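Local coordinates for 3-hexulose-6-phosphate synthase (Mycobacterium gastri, PDB 3AJX), which is a TIM-barrel enzyme of the HUMPS family, with a magnesium ion bound in the model, at residues Lys2-Asp8 with Val26-Gly32; Ala117-Gln121 with Lys156-Pro160; Lys129-Ala135 with Val159-Gly165; Ile172-Gln176 with Leu202-Ala207. The protein carries 1 engineered substitution. One frame throughout, in Å; residues are numbered along the deposited sequence.

Contact 1 (Lys2-Asp8 with Val26-Gly32); sequences KLQVAID and VDIIELG
Strand 2-7 and strand 28-31 lie side by side and parallel, pairing Gln4 with Ile28, Val5 with Ile29, Ala6 with Glu30 and Ile7 with Leu31. The ladder runs Val5 N to Ile28 O, Glu30 N to Val5 O, Ile7 N to Glu30 O and Gly32 N to Ile7 O. Its whole middle is closely packed, on both faces. On one, branched aliphatic residues suit a strand covered by helices: Ile7 and Ile29 run alongside each other, CD1 of Ile7 resting 3.8 Å from CG2 of Ile29. Val5 CG1, wedged between its own backbone N and carbonyl carbon (chi1 56°), reaches the backbone of Ile29 at CA, 3.9 Å away. On the other face Gln4 CB lies 3.8 Å from Ile28 CB, and Ala6, small enough to lie beneath a carboxylate, has its CB 3.4 Å from Glu30 OE1; Glu30 is a ligand of the magnesium ion.

The looser parts are the polar, partly exposed ends. At the start, Asp27 OD2 takes the N-H of Leu3 on its anti lone pair at 2.8 Å and also forms a salt bridge with Arg203, while Leu3 O accepts from both Asp27 N and Ile28 N. The Lys2 chain crosses Asp27 at about a right angle and runs on, extended, away from the strand. At the far end a water lies between Asp8 OD1 and Glu30 OE2.

Strand 182-185 flanks 2-7 and strand 55-62 flanks 28-31, while helix 42-50 packs on Ile29 and Leu31.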
loop_
_atom_site.group_PDB
_atom_site.type_symbol
_atom_site.label_atom_id
_atom_site.label_comp_id
_atom_site.label_asym_id
_atom_site.label_seq_id
_atom_site.Cartn_x
_atom_site.Cartn_y
_atom_site.Cartn_z
ATOM N N LYS A 2 -13.364 18.319 -11.923
ATOM C CA LYS A 2 -12.005 18.779 -11.682
ATOM C C LYS A 2 -10.987 17.880 -12.375
ATOM O O LYS A 2 -11.303 16.762 -12.785
ATOM C CB LYS A 2 -11.722 18.796 -10.182
ATOM C CG LYS A 2 -12.642 19.701 -9.391
ATOM C CD LYS A 2 -12.318 19.635 -7.912
ATOM C CE LYS A 2 -13.235 20.543 -7.107
ATOM N NZ LYS A 2 -12.892 20.505 -5.660
ATOM N N LEU A 3 -9.763 18.384 -12.507
ATOM C CA LEU A 3 -8.691 17.628 -13.136
ATOM C C LEU A 3 -7.603 17.356 -12.112
ATOM O O LEU A 3 -7.150 18.266 -11.415
ATOM C CB LEU A 3 -8.099 18.404 -14.317
ATOM C CG LEU A 3 -6.924 17.738 -15.045
ATOM C CD1 LEU A 3 -7.372 16.425 -15.679
ATOM C CD2 LEU A 3 -6.396 18.687 -16.110
ATOM N N GLN A 4 -7.190 16.095 -12.029
ATOM C CA GLN A 4 -6.156 15.676 -11.093
ATOM C C GLN A 4 -4.968 15.054 -11.822
ATOM O O GLN A 4 -5.144 14.191 -12.686
ATOM C CB GLN A 4 -6.745 14.658 -10.101
ATOM C CG GLN A 4 -5.720 13.869 -9.279
ATOM C CD GLN A 4 -6.372 13.012 -8.205
ATOM O OE1 GLN A 4 -5.781 12.047 -7.719
ATOM N NE2 GLN A 4 -7.592 13.371 -7.821
ATOM N N VAL A 5 -3.758 15.496 -11.486
ATOM C CA VAL A 5 -2.565 14.920 -12.098
ATOM C C VAL A 5 -1.971 13.876 -11.154
ATOM O O VAL A 5 -1.699 14.159 -9.987
ATOM C CB VAL A 5 -1.487 15.998 -12.421
ATOM C CG1 VAL A 5 -1.114 16.781 -11.171
ATOM C CG2 VAL A 5 -0.250 15.323 -13.009
ATOM N N ALA A 6 -1.807 12.659 -11.657
ATOM C CA ALA A 6 -1.236 11.584 -10.854
ATOM C C ALA A 6 0.262 11.537 -11.111
ATOM O O ALA A 6 0.707 11.034 -12.148
ATOM C CB ALA A 6 -1.880 10.250 -11.222
ATOM N N ILE A 7 1.038 12.078 -10.175
ATOM C CA ILE A 7 2.490 12.083 -10.313
ATOM C C ILE A 7 3.046 10.751 -9.815
ATOM O O ILE A 7 3.440 10.613 -8.656
ATOM C CB ILE A 7 3.126 13.247 -9.518
ATOM C CG1 ILE A 7 2.535 14.579 -9.988
ATOM C CG2 ILE A 7 4.638 13.252 -9.727
ATOM C CD1 ILE A 7 3.127 15.803 -9.313
ATOM N N ASP A 8 3.057 9.765 -10.705
ATOM C CA ASP A 8 3.543 8.438 -10.374
ATOM C C ASP A 8 5.009 8.296 -10.757
ATOM O O ASP A 8 5.392 7.374 -11.478
ATOM C CB ASP A 8 2.686 7.390 -11.092
ATOM C CG ASP A 8 1.290 7.287 -10.508
ATOM O OD1 ASP A 8 0.345 6.940 -11.249
ATOM O OD2 ASP A 8 1.136 7.543 -9.295
ATOM N N VAL A 26 -4.348 22.204 -13.231
ATOM C CA VAL A 26 -5.017 21.185 -12.424
ATOM C C VAL A 26 -5.560 21.702 -11.101
ATOM O O VAL A 26 -5.098 22.715 -10.571
ATOM C CB VAL A 26 -4.071 20.006 -12.115
ATOM C CG1 VAL A 26 -3.522 19.426 -13.408
ATOM C CG2 VAL A 26 -2.943 20.471 -11.209
ATOM N N ASP A 27 -6.543 20.981 -10.570
ATOM C CA ASP A 27 -7.170 21.326 -9.301
ATOM C C ASP A 27 -6.538 20.519 -8.175
ATOM O O ASP A 27 -6.399 20.996 -7.048
ATOM C CB ASP A 27 -8.662 21.000 -9.356
ATOM C CG ASP A 27 -9.365 21.697 -10.492
ATOM O OD1 ASP A 27 -9.571 22.923 -10.392
ATOM O OD2 ASP A 27 -9.701 21.023 -11.488
ATOM N N ILE A 28 -6.144 19.293 -8.502
ATOM C CA ILE A 28 -5.561 18.386 -7.526
ATOM C C ILE A 28 -4.225 17.844 -7.998
ATOM O O ILE A 28 -4.085 17.437 -9.152
ATOM C CB ILE A 28 -6.520 17.194 -7.272
ATOM C CG1 ILE A 28 -7.864 17.719 -6.767
ATOM C CG2 ILE A 28 -5.907 16.211 -6.276
ATOM C CD1 ILE A 28 -8.921 16.650 -6.636
ATOM N N ILE A 29 -3.240 17.863 -7.105
ATOM C CA ILE A 29 -1.917 17.329 -7.407
ATOM C C ILE A 29 -1.746 16.069 -6.569
ATOM O O ILE A 29 -1.703 16.129 -5.338
ATOM C CB ILE A 29 -0.796 18.314 -7.032
ATOM C CG1 ILE A 29 -0.922 19.582 -7.873
ATOM C CG2 ILE A 29 0.563 17.668 -7.275
ATOM C CD1 ILE A 29 0.012 20.692 -7.435
ATOM N N GLU A 30 -1.663 14.930 -7.246
ATOM C CA GLU A 30 -1.502 13.649 -6.571
ATOM C C GLU A 30 -0.061 13.167 -6.537
ATOM O O GLU A 30 0.639 13.206 -7.549
ATOM C CB GLU A 30 -2.340 12.572 -7.266
ATOM C CG GLU A 30 -2.028 11.156 -6.794
ATOM C CD GLU A 30 -2.576 10.091 -7.723
ATOM O OE1 GLU A 30 -3.660 10.307 -8.298
ATOM O OE2 GLU A 30 -1.920 9.034 -7.872
ATOM N N LEU A 31 0.369 12.718 -5.362
ATOM C CA LEU A 31 1.701 12.149 -5.189
ATOM C C LEU A 31 1.410 10.651 -5.214
ATOM O O LEU A 31 0.770 10.118 -4.304
ATOM C CB LEU A 31 2.313 12.548 -3.840
ATOM C CG LEU A 31 2.648 14.023 -3.575
ATOM C CD1 LEU A 31 3.488 14.569 -4.723
ATOM C CD2 LEU A 31 1.375 14.827 -3.429
ATOM N N GLY A 32 1.864 9.986 -6.268
ATOM C CA GLY A 32 1.609 8.566 -6.423
ATOM C C GLY A 32 2.163 7.659 -5.347
ATOM O O GLY A 32 3.069 8.024 -4.601
HETATM O O HOH W 1 -1.579 6.748 -9.626
#

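Contact 2 (Ala117-Gln121 with Lys156-Pro160); sequences ATRAQ and KARVP
In the outer layer of the beta/alpha barrel, helix 116-125 packs against the end of helix 148-157 through small residues. Ala117 and Ala157 bring their CA atoms to 4.1 Å, an approach that alanine permits because each side chain ends at CB. The methyl of Ala117 points at the neighbouring helix and meets its backbone, CB lying 3.8 Å from Ala157 N. One turn later Ala120 repeats the pattern: its CB touches Ala157 CB at 3.8 Å, and Val159 CG2 at 4.1 Å. The methyl of Ala157 is thus set against two alanines spaced three residues apart. On the solvent side the aliphatic start of Lys156 passes Ala117, with the two CB atoms 4.0 Å apart, and the rest of the chain stretches out to carry its ammonium group away.

Arg158 leaves the helix with positive phi (57°), turning the chain toward the next strand. Its extended chain brings NH1 to Lys156 O, a bond of 2.9 Å with the acceptor nearly in the guanidinium plane. Gln121, bent at chi2 (-71°), brings its amide beside the turn, near Val159 CG2. Ala120 also packs on Val131 and Met133 of strand 130-134, and Ala157 on Met133. Helices packed side by side around a closed parallel sheet make the outer layer of a TIM barrel, and here small residues allow their close approach.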
loop_
_atom_site.group_PDB
_atom_site.type_symbol
_atom_site.label_atom_id
_atom_site.label_comp_id
_atom_site.label_asym_id
_atom_site.label_seq_id
_atom_site.Cartn_x
_atom_site.Cartn_y
_atom_site.Cartn_z
ATOM N N ALA A 117 -19.367 -0.573 -7.507
ATOM C CA ALA A 117 -20.532 0.220 -7.129
ATOM C C ALA A 117 -21.028 -0.148 -5.733
ATOM O O ALA A 117 -21.346 0.728 -4.930
ATOM C CB ALA A 117 -21.654 0.042 -8.154
ATOM N N THR A 118 -21.098 -1.445 -5.443
ATOM C CA THR A 118 -21.548 -1.893 -4.132
ATOM C C THR A 118 -20.597 -1.435 -3.034
ATOM O O THR A 118 -21.024 -0.869 -2.028
ATOM C CB THR A 118 -21.676 -3.431 -4.088
ATOM O OG1 THR A 118 -22.809 -3.821 -4.871
ATOM C CG2 THR A 118 -21.867 -3.932 -2.654
ATOM N N ARG A 119 -19.304 -1.663 -3.230
ATOM C CA ARG A 119 -18.338 -1.267 -2.219
ATOM C C ARG A 119 -18.347 0.244 -2.037
ATOM O O ARG A 119 -18.183 0.732 -0.924
ATOM C CB ARG A 119 -16.937 -1.761 -2.592
ATOM C CG ARG A 119 -15.895 -1.537 -1.504
ATOM C CD ARG A 119 -16.366 -2.063 -0.149
ATOM N NE ARG A 119 -15.306 -1.991 0.856
ATOM C CZ ARG A 119 -15.510 -2.027 2.170
ATOM N NH1 ARG A 119 -16.738 -2.131 2.658
ATOM N NH2 ARG A 119 -14.477 -1.961 3.002
ATOM N N ALA A 120 -18.565 0.980 -3.124
ATOM C CA ALA A 120 -18.606 2.440 -3.055
ATOM C C ALA A 120 -19.662 2.907 -2.056
ATOM O O ALA A 120 -19.404 3.783 -1.225
ATOM C CB ALA A 120 -18.905 3.024 -4.435
ATOM N N GLN A 121 -20.856 2.328 -2.146
ATOM C CA GLN A 121 -21.945 2.687 -1.251
ATOM C C GLN A 121 -21.600 2.357 0.188
ATOM O O GLN A 121 -21.901 3.125 1.102
ATOM C CB GLN A 121 -23.228 1.959 -1.665
ATOM C CG GLN A 121 -23.969 2.664 -2.780
ATOM C CD GLN A 121 -24.608 3.962 -2.312
ATOM O OE1 GLN A 121 -24.812 4.886 -3.098
ATOM N NE2 GLN A 121 -24.946 4.027 -1.026
ATOM N N LYS A 156 -23.557 3.777 -11.496
ATOM C CA LYS A 156 -24.397 2.937 -10.652
ATOM C C LYS A 156 -24.156 3.171 -9.163
ATOM O O LYS A 156 -25.072 3.037 -8.349
ATOM C CB LYS A 156 -24.159 1.462 -10.985
ATOM C CG LYS A 156 -25.090 0.501 -10.261
ATOM C CD LYS A 156 -24.916 -0.923 -10.772
ATOM C CE LYS A 156 -25.976 -1.850 -10.194
ATOM N NZ LYS A 156 -25.841 -3.244 -10.706
ATOM N N ALA A 157 -22.925 3.533 -8.815
ATOM C CA ALA A 157 -22.545 3.761 -7.426
ATOM C C ALA A 157 -23.344 4.847 -6.717
ATOM O O ALA A 157 -23.681 4.706 -5.542
ATOM C CB ALA A 157 -21.058 4.090 -7.346
ATOM N N ARG A 158 -23.642 5.930 -7.426
ATOM C CA ARG A 158 -24.378 7.039 -6.834
ATOM C C ARG A 158 -23.623 7.552 -5.600
ATOM O O ARG A 158 -24.196 7.794 -4.531
ATOM C CB ARG A 158 -25.805 6.600 -6.486
ATOM C CG ARG A 158 -26.646 6.304 -7.723
ATOM C CD ARG A 158 -28.012 5.750 -7.359
ATOM N NE ARG A 158 -28.881 5.586 -8.524
ATOM C CZ ARG A 158 -28.698 4.690 -9.489
ATOM N NH1 ARG A 158 -27.667 3.858 -9.446
ATOM N NH2 ARG A 158 -29.556 4.619 -10.497
ATOM N N VAL A 159 -22.312 7.697 -5.781
ATOM C CA VAL A 159 -21.392 8.195 -4.761
ATOM C C VAL A 159 -20.420 9.116 -5.499
ATOM O O VAL A 159 -19.992 8.790 -6.606
ATOM C CB VAL A 159 -20.573 7.041 -4.130
ATOM C CG1 VAL A 159 -19.554 7.596 -3.159
ATOM C CG2 VAL A 159 -21.503 6.059 -3.427
ATOM N N PRO A 160 -20.073 10.280 -4.916
ATOM C CA PRO A 160 -19.135 11.154 -5.632
ATOM C C PRO A 160 -17.913 10.333 -6.024
ATOM O O PRO A 160 -17.361 9.609 -5.191
ATOM C CB PRO A 160 -18.808 12.227 -4.600
ATOM C CG PRO A 160 -20.096 12.338 -3.821
ATOM C CD PRO A 160 -20.485 10.881 -3.634
#

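Contact 3 (Lys129-Ala135 with Val159-Gly165); sequences KFVEMHA and VPFSVAG
Val131 N donates to Pro160 O at 3.0 Å, beginning a parallel ladder in which every other residue of strand 130-134 both gives and takes. Val131 O accepts from Ser162 N, Met133 N reaches Ser162 O, Met133 O takes Ala164 N at a nearly straight 173°, and Ala135 N closes on Ala164 O at 2.8 Å. Pro160, with no N-H to offer, suits the entry to the strand, where only its carbonyl is used. At the other edge of the strand Phe130 and Glu132 form backbone bonds with Val108, Glu132 also with Leu110; Ala135 O takes Gln140 NE2.

On the face of Glu132 and Ser162, a water donates to Glu132 OE1 at 2.7 Å and also bonds Ser162 OG. That hydroxyl stands between its own backbone N and carbonyl carbon (chi1 62°), at the edge of the Phe130 ring. Ala164 CB lies 3.5 Å from His134 CD2 and also close to Glu132 OE2; His134 ND1 is satisfied by Asp109. On the opposite face Met133 CG is 3.9 Å from Phe161 CD2.

Strand 105-109 continues the sheet beyond 130-134, strand 182-185 lies beyond 161-164, and helices 116-125 and 148-157 cover the Met133 side.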
loop_
_atom_site.group_PDB
_atom_site.type_symbol
_atom_site.label_atom_id
_atom_site.label_comp_id
_atom_site.label_asym_id
_atom_site.label_seq_id
_atom_site.Cartn_x
_atom_site.Cartn_y
_atom_site.Cartn_z
ATOM N N LYS A 129 -15.057 10.843 1.335
ATOM C CA LYS A 129 -15.499 12.041 0.619
ATOM C C LYS A 129 -15.973 11.596 -0.759
ATOM O O LYS A 129 -17.066 11.949 -1.213
ATOM C CB LYS A 129 -14.349 13.045 0.495
ATOM C CG LYS A 129 -13.863 13.586 1.831
ATOM C CD LYS A 129 -14.992 14.284 2.583
ATOM C CE LYS A 129 -14.532 14.797 3.939
ATOM N NZ LYS A 129 -15.659 15.408 4.697
ATOM N N PHE A 130 -15.127 10.829 -1.434
ATOM C CA PHE A 130 -15.476 10.267 -2.721
ATOM C C PHE A 130 -14.684 8.992 -2.912
ATOM O O PHE A 130 -13.814 8.667 -2.104
ATOM C CB PHE A 130 -15.254 11.254 -3.891
ATOM C CG PHE A 130 -13.857 11.810 -4.009
ATOM C CD1 PHE A 130 -13.474 12.932 -3.278
ATOM C CD2 PHE A 130 -12.958 11.277 -4.934
ATOM C CE1 PHE A 130 -12.224 13.526 -3.472
ATOM C CE2 PHE A 130 -11.701 11.862 -5.138
ATOM C CZ PHE A 130 -11.336 12.990 -4.406
ATOM N N VAL A 131 -15.018 8.246 -3.954
ATOM C CA VAL A 131 -14.321 7.004 -4.227
ATOM C C VAL A 131 -13.654 7.132 -5.577
ATOM O O VAL A 131 -14.084 7.921 -6.417
ATOM C CB VAL A 131 -15.297 5.800 -4.249
ATOM C CG1 VAL A 131 -15.943 5.629 -2.881
ATOM C CG2 VAL A 131 -16.359 6.007 -5.313
ATOM N N GLU A 132 -12.588 6.371 -5.778
ATOM C CA GLU A 132 -11.884 6.414 -7.044
ATOM C C GLU A 132 -12.148 5.138 -7.822
ATOM O O GLU A 132 -11.801 4.043 -7.374
ATOM C CB GLU A 132 -10.379 6.596 -6.814
ATOM C CG GLU A 132 -9.579 6.767 -8.102
ATOM C CD GLU A 132 -8.119 7.113 -7.860
ATOM O OE1 GLU A 132 -7.837 8.221 -7.354
ATOM O OE2 GLU A 132 -7.251 6.272 -8.174
ATOM N N MET A 133 -12.818 5.284 -8.963
ATOM C CA MET A 133 -13.099 4.150 -9.839
ATOM C C MET A 133 -11.776 4.065 -10.574
ATOM O O MET A 133 -11.543 4.739 -11.577
ATOM C CB MET A 133 -14.252 4.471 -10.779
ATOM C CG MET A 133 -15.596 4.553 -10.058
ATOM S SD MET A 133 -15.925 3.036 -9.133
ATOM C CE MET A 133 -17.473 3.443 -8.300
ATOM N N HIS A 134 -10.908 3.226 -10.027
ATOM C CA HIS A 134 -9.542 3.086 -10.498
ATOM C C HIS A 134 -9.137 1.755 -11.126
ATOM O O HIS A 134 -9.443 0.682 -10.602
ATOM C CB HIS A 134 -8.637 3.378 -9.295
ATOM C CG HIS A 134 -7.186 3.516 -9.624
ATOM N ND1 HIS A 134 -6.216 3.603 -8.647
ATOM C CD2 HIS A 134 -6.537 3.604 -10.808
ATOM C CE1 HIS A 134 -5.033 3.737 -9.219
ATOM N NE2 HIS A 134 -5.200 3.742 -10.529
ATOM N N ALA A 135 -8.452 1.841 -12.261
ATOM C CA ALA A 135 -7.929 0.663 -12.946
ATOM C C ALA A 135 -6.426 0.931 -12.972
ATOM O O ALA A 135 -5.973 1.892 -13.588
ATOM C CB ALA A 135 -8.478 0.568 -14.366
ATOM N N VAL A 159 -22.312 7.697 -5.781
ATOM C CA VAL A 159 -21.392 8.195 -4.761
ATOM C C VAL A 159 -20.420 9.116 -5.499
ATOM O O VAL A 159 -19.992 8.790 -6.606
ATOM C CB VAL A 159 -20.573 7.041 -4.130
ATOM C CG1 VAL A 159 -19.554 7.596 -3.159
ATOM C CG2 VAL A 159 -21.503 6.059 -3.427
ATOM N N PRO A 160 -20.073 10.280 -4.916
ATOM C CA PRO A 160 -19.135 11.154 -5.632
ATOM C C PRO A 160 -17.913 10.333 -6.024
ATOM O O PRO A 160 -17.361 9.609 -5.191
ATOM C CB PRO A 160 -18.808 12.227 -4.600
ATOM C CG PRO A 160 -20.096 12.338 -3.821
ATOM C CD PRO A 160 -20.485 10.881 -3.634
ATOM N N PHE A 161 -17.481 10.436 -7.279
ATOM C CA PHE A 161 -16.342 9.634 -7.712
ATOM C C PHE A 161 -15.388 10.288 -8.691
ATOM O O PHE A 161 -15.721 11.265 -9.365
ATOM C CB PHE A 161 -16.827 8.312 -8.329
ATOM C CG PHE A 161 -17.503 8.468 -9.673
ATOM C CD1 PHE A 161 -18.820 8.919 -9.765
ATOM C CD2 PHE A 161 -16.820 8.161 -10.848
ATOM C CE1 PHE A 161 -19.443 9.059 -11.009
ATOM C CE2 PHE A 161 -17.431 8.299 -12.096
ATOM C CZ PHE A 161 -18.748 8.748 -12.177
ATOM N N SER A 162 -14.189 9.725 -8.751
ATOM C CA SER A 162 -13.160 10.176 -9.671
ATOM C C SER A 162 -12.867 8.963 -10.546
ATOM O O SER A 162 -13.200 7.834 -10.181
ATOM C CB SER A 162 -11.898 10.602 -8.915
ATOM O OG SER A 162 -11.335 9.521 -8.194
ATOM N N VAL A 163 -12.266 9.196 -11.706
ATOM C CA VAL A 163 -11.934 8.111 -12.617
ATOM C C VAL A 163 -10.447 8.136 -12.939
ATOM O O VAL A 163 -9.903 9.168 -13.327
ATOM C CB VAL A 163 -12.734 8.221 -13.938
ATOM C CG1 VAL A 163 -12.336 7.101 -14.890
ATOM C CG2 VAL A 163 -14.231 8.154 -13.643
ATOM N N ALA A 164 -9.796 6.993 -12.748
ATOM C CA ALA A 164 -8.374 6.842 -13.035
ATOM C C ALA A 164 -8.215 5.532 -13.800
ATOM O O ALA A 164 -8.521 4.453 -13.283
ATOM C CB ALA A 164 -7.562 6.808 -11.735
ATOM N N GLY A 165 -7.754 5.633 -15.042
ATOM C CA GLY A 165 -7.573 4.444 -15.855
ATOM C C GLY A 165 -7.112 4.772 -17.262
ATOM O O GLY A 165 -7.760 4.401 -18.242
HETATM O O HOH W 2 -9.062 10.636 -7.211
#

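Contact 4 (Ile172-Gln176 with Leu202-Ala207); sequences IPAVQ and LRAAIA
Ile172 and Gln176, one turn apart on helix 172-177, meet the C-terminal tail behind helix 195-204 in the outer layer of the TIM barrel. Ile172, the residue most deeply covered here, supplies the apolar half of the contact. Its two branches divide the work: the Ile172 and Leu202 side chains cross at about a right angle, CG1 of Ile172 3.8 Å from CD2 of Leu202, while CG2 lies against Ala205, 3.8 Å from its CB, and also reaches Ile206 CG1. A beta-branched side chain suits this place because it can fill both directions at once, and the short Ala205 lets the isoleucine approach the backbone.

Gln176 supplies the polar half. Its CG stands anti to the backbone N (chi1 -178°) and the chain stays extended, so that the amide spans the gap to the chain end. There both ends of the amide are used: OE1 accepts the N-H of Ala207 and NE2 donates to OXT of the terminal carboxylate at 2.9 Å. Such a two-way grip needs a donor and an acceptor on one short flat group, which glutamine has. The Gln176 side chain also passes across that of Ile206, NE2 lying 3.7 Å from the CG2 methyl.

Ala205 sits between the two halves, its methyl turned to Ile172 and its carbonyl to a bound water. This water donates both to Ala205 O and to Gln176 OE1, each at 2.8 Å. OE1 therefore takes two protons, and that of Ala207 N, 2.8 Å away, comes in the carbonyl plane on a lone pair.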
loop_
_atom_site.group_PDB
_atom_site.type_symbol
_atom_site.label_atom_id
_atom_site.label_comp_id
_atom_site.label_asym_id
_atom_site.label_seq_id
_atom_site.Cartn_x
_atom_site.Cartn_y
_atom_site.Cartn_z
ATOM N N ILE A 172 -11.999 12.240 -21.930
ATOM C CA ILE A 172 -12.465 13.199 -20.933
ATOM C C ILE A 172 -13.982 13.389 -21.028
ATOM O O ILE A 172 -14.673 13.386 -20.014
ATOM C CB ILE A 172 -11.747 14.568 -21.088
ATOM C CG1 ILE A 172 -10.360 14.504 -20.439
ATOM C CG2 ILE A 172 -12.574 15.685 -20.452
ATOM C CD1 ILE A 172 -10.391 14.423 -18.915
ATOM N N PRO A 173 -14.522 13.555 -22.251
ATOM C CA PRO A 173 -15.973 13.739 -22.382
ATOM C C PRO A 173 -16.788 12.598 -21.781
ATOM O O PRO A 173 -17.792 12.832 -21.110
ATOM C CB PRO A 173 -16.169 13.856 -23.892
ATOM C CG PRO A 173 -14.913 14.538 -24.324
ATOM C CD PRO A 173 -13.856 13.774 -23.548
ATOM N N ALA A 174 -16.357 11.363 -22.021
ATOM C CA ALA A 174 -17.068 10.204 -21.493
ATOM C C ALA A 174 -17.007 10.181 -19.967
ATOM O O ALA A 174 -17.982 9.835 -19.304
ATOM C CB ALA A 174 -16.475 8.921 -22.062
ATOM N N VAL A 175 -15.856 10.550 -19.417
ATOM C CA VAL A 175 -15.677 10.575 -17.969
ATOM C C VAL A 175 -16.594 11.615 -17.330
ATOM O O VAL A 175 -17.228 11.354 -16.306
ATOM C CB VAL A 175 -14.204 10.882 -17.599
ATOM C CG1 VAL A 175 -14.063 11.098 -16.097
ATOM C CG2 VAL A 175 -13.319 9.728 -18.041
ATOM N N GLN A 176 -16.672 12.792 -17.940
ATOM C CA GLN A 176 -17.521 13.850 -17.409
ATOM C C GLN A 176 -19.000 13.490 -17.561
ATOM O O GLN A 176 -19.799 13.743 -16.662
ATOM C CB GLN A 176 -17.212 15.173 -18.111
ATOM C CG GLN A 176 -18.011 16.354 -17.592
ATOM C CD GLN A 176 -17.368 17.683 -17.933
ATOM O OE1 GLN A 176 -16.707 17.818 -18.964
ATOM N NE2 GLN A 176 -17.567 18.678 -17.074
ATOM N N LEU A 202 -5.986 18.629 -21.632
ATOM C CA LEU A 202 -6.924 17.801 -20.882
ATOM C C LEU A 202 -7.956 18.720 -20.224
ATOM O O LEU A 202 -9.159 18.441 -20.238
ATOM C CB LEU A 202 -6.177 16.994 -19.817
ATOM C CG LEU A 202 -5.488 15.730 -20.330
ATOM C CD1 LEU A 202 -4.444 15.270 -19.327
ATOM C CD2 LEU A 202 -6.533 14.645 -20.582
ATOM N N ARG A 203 -7.470 19.820 -19.658
ATOM C CA ARG A 203 -8.314 20.813 -19.003
ATOM C C ARG A 203 -9.319 21.427 -19.979
ATOM O O ARG A 203 -10.491 21.613 -19.650
ATOM C CB ARG A 203 -7.435 21.922 -18.414
ATOM C CG ARG A 203 -8.158 23.235 -18.138
ATOM C CD ARG A 203 -9.158 23.096 -17.011
ATOM N NE ARG A 203 -8.493 22.848 -15.737
ATOM C CZ ARG A 203 -9.129 22.635 -14.589
ATOM N NH1 ARG A 203 -10.456 22.639 -14.550
ATOM N NH2 ARG A 203 -8.436 22.416 -13.482
ATOM N N ALA A 204 -8.847 21.739 -21.180
ATOM C CA ALA A 204 -9.688 22.353 -22.199
ATOM C C ALA A 204 -10.850 21.476 -22.646
ATOM O O ALA A 204 -11.886 21.986 -23.074
ATOM C CB ALA A 204 -8.833 22.737 -23.403
ATOM N N ALA A 205 -10.681 20.163 -22.553
ATOM C CA ALA A 205 -11.723 19.230 -22.970
ATOM C C ALA A 205 -12.862 19.152 -21.959
ATOM O O ALA A 205 -13.935 18.629 -22.264
ATOM C CB ALA A 205 -11.121 17.844 -23.193
ATOM N N ILE A 206 -12.624 19.673 -20.760
ATOM C CA ILE A 206 -13.637 19.656 -19.712
ATOM C C ILE A 206 -14.682 20.730 -19.975
ATOM O O ILE A 206 -14.348 21.898 -20.171
ATOM C CB ILE A 206 -13.008 19.890 -18.320
ATOM C CG1 ILE A 206 -12.014 18.765 -18.010
ATOM C CG2 ILE A 206 -14.105 19.942 -17.257
ATOM C CD1 ILE A 206 -11.299 18.906 -16.676
ATOM N N ALA A 207 -15.947 20.319 -19.979
ATOM C CA ALA A 207 -17.066 21.224 -20.225
ATOM C C ALA A 207 -17.385 22.052 -18.990
ATOM O O ALA A 207 -17.673 23.256 -19.154
ATOM C CB ALA A 207 -18.295 20.427 -20.654
ATOM O OXT ALA A 207 -17.357 21.483 -17.878
HETATM O O HOH W 3 -15.944 16.896 -21.511
#

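From the N terminus, contact 1 closes first: strand 2-7, helix 12-22 and strand 28-31 form a beta-alpha-beta unit at the start of the barrel. Contacts 2 and 3 come later; the loops closed by 117-121 with 156-160 and by 129-135 with 159-165 overlap and end on the same stretch, sharing Val159 and Pro160, and Met133 CE packs on Ala157 and Ala120. Contact 4 follows in series and joins helix 172-177 to the chain end. Contact 4 also reaches back to contact 1, where Arg203 bridges to Asp27 and Ile206 packs on Leu3, so the last helix is tied to the first strands.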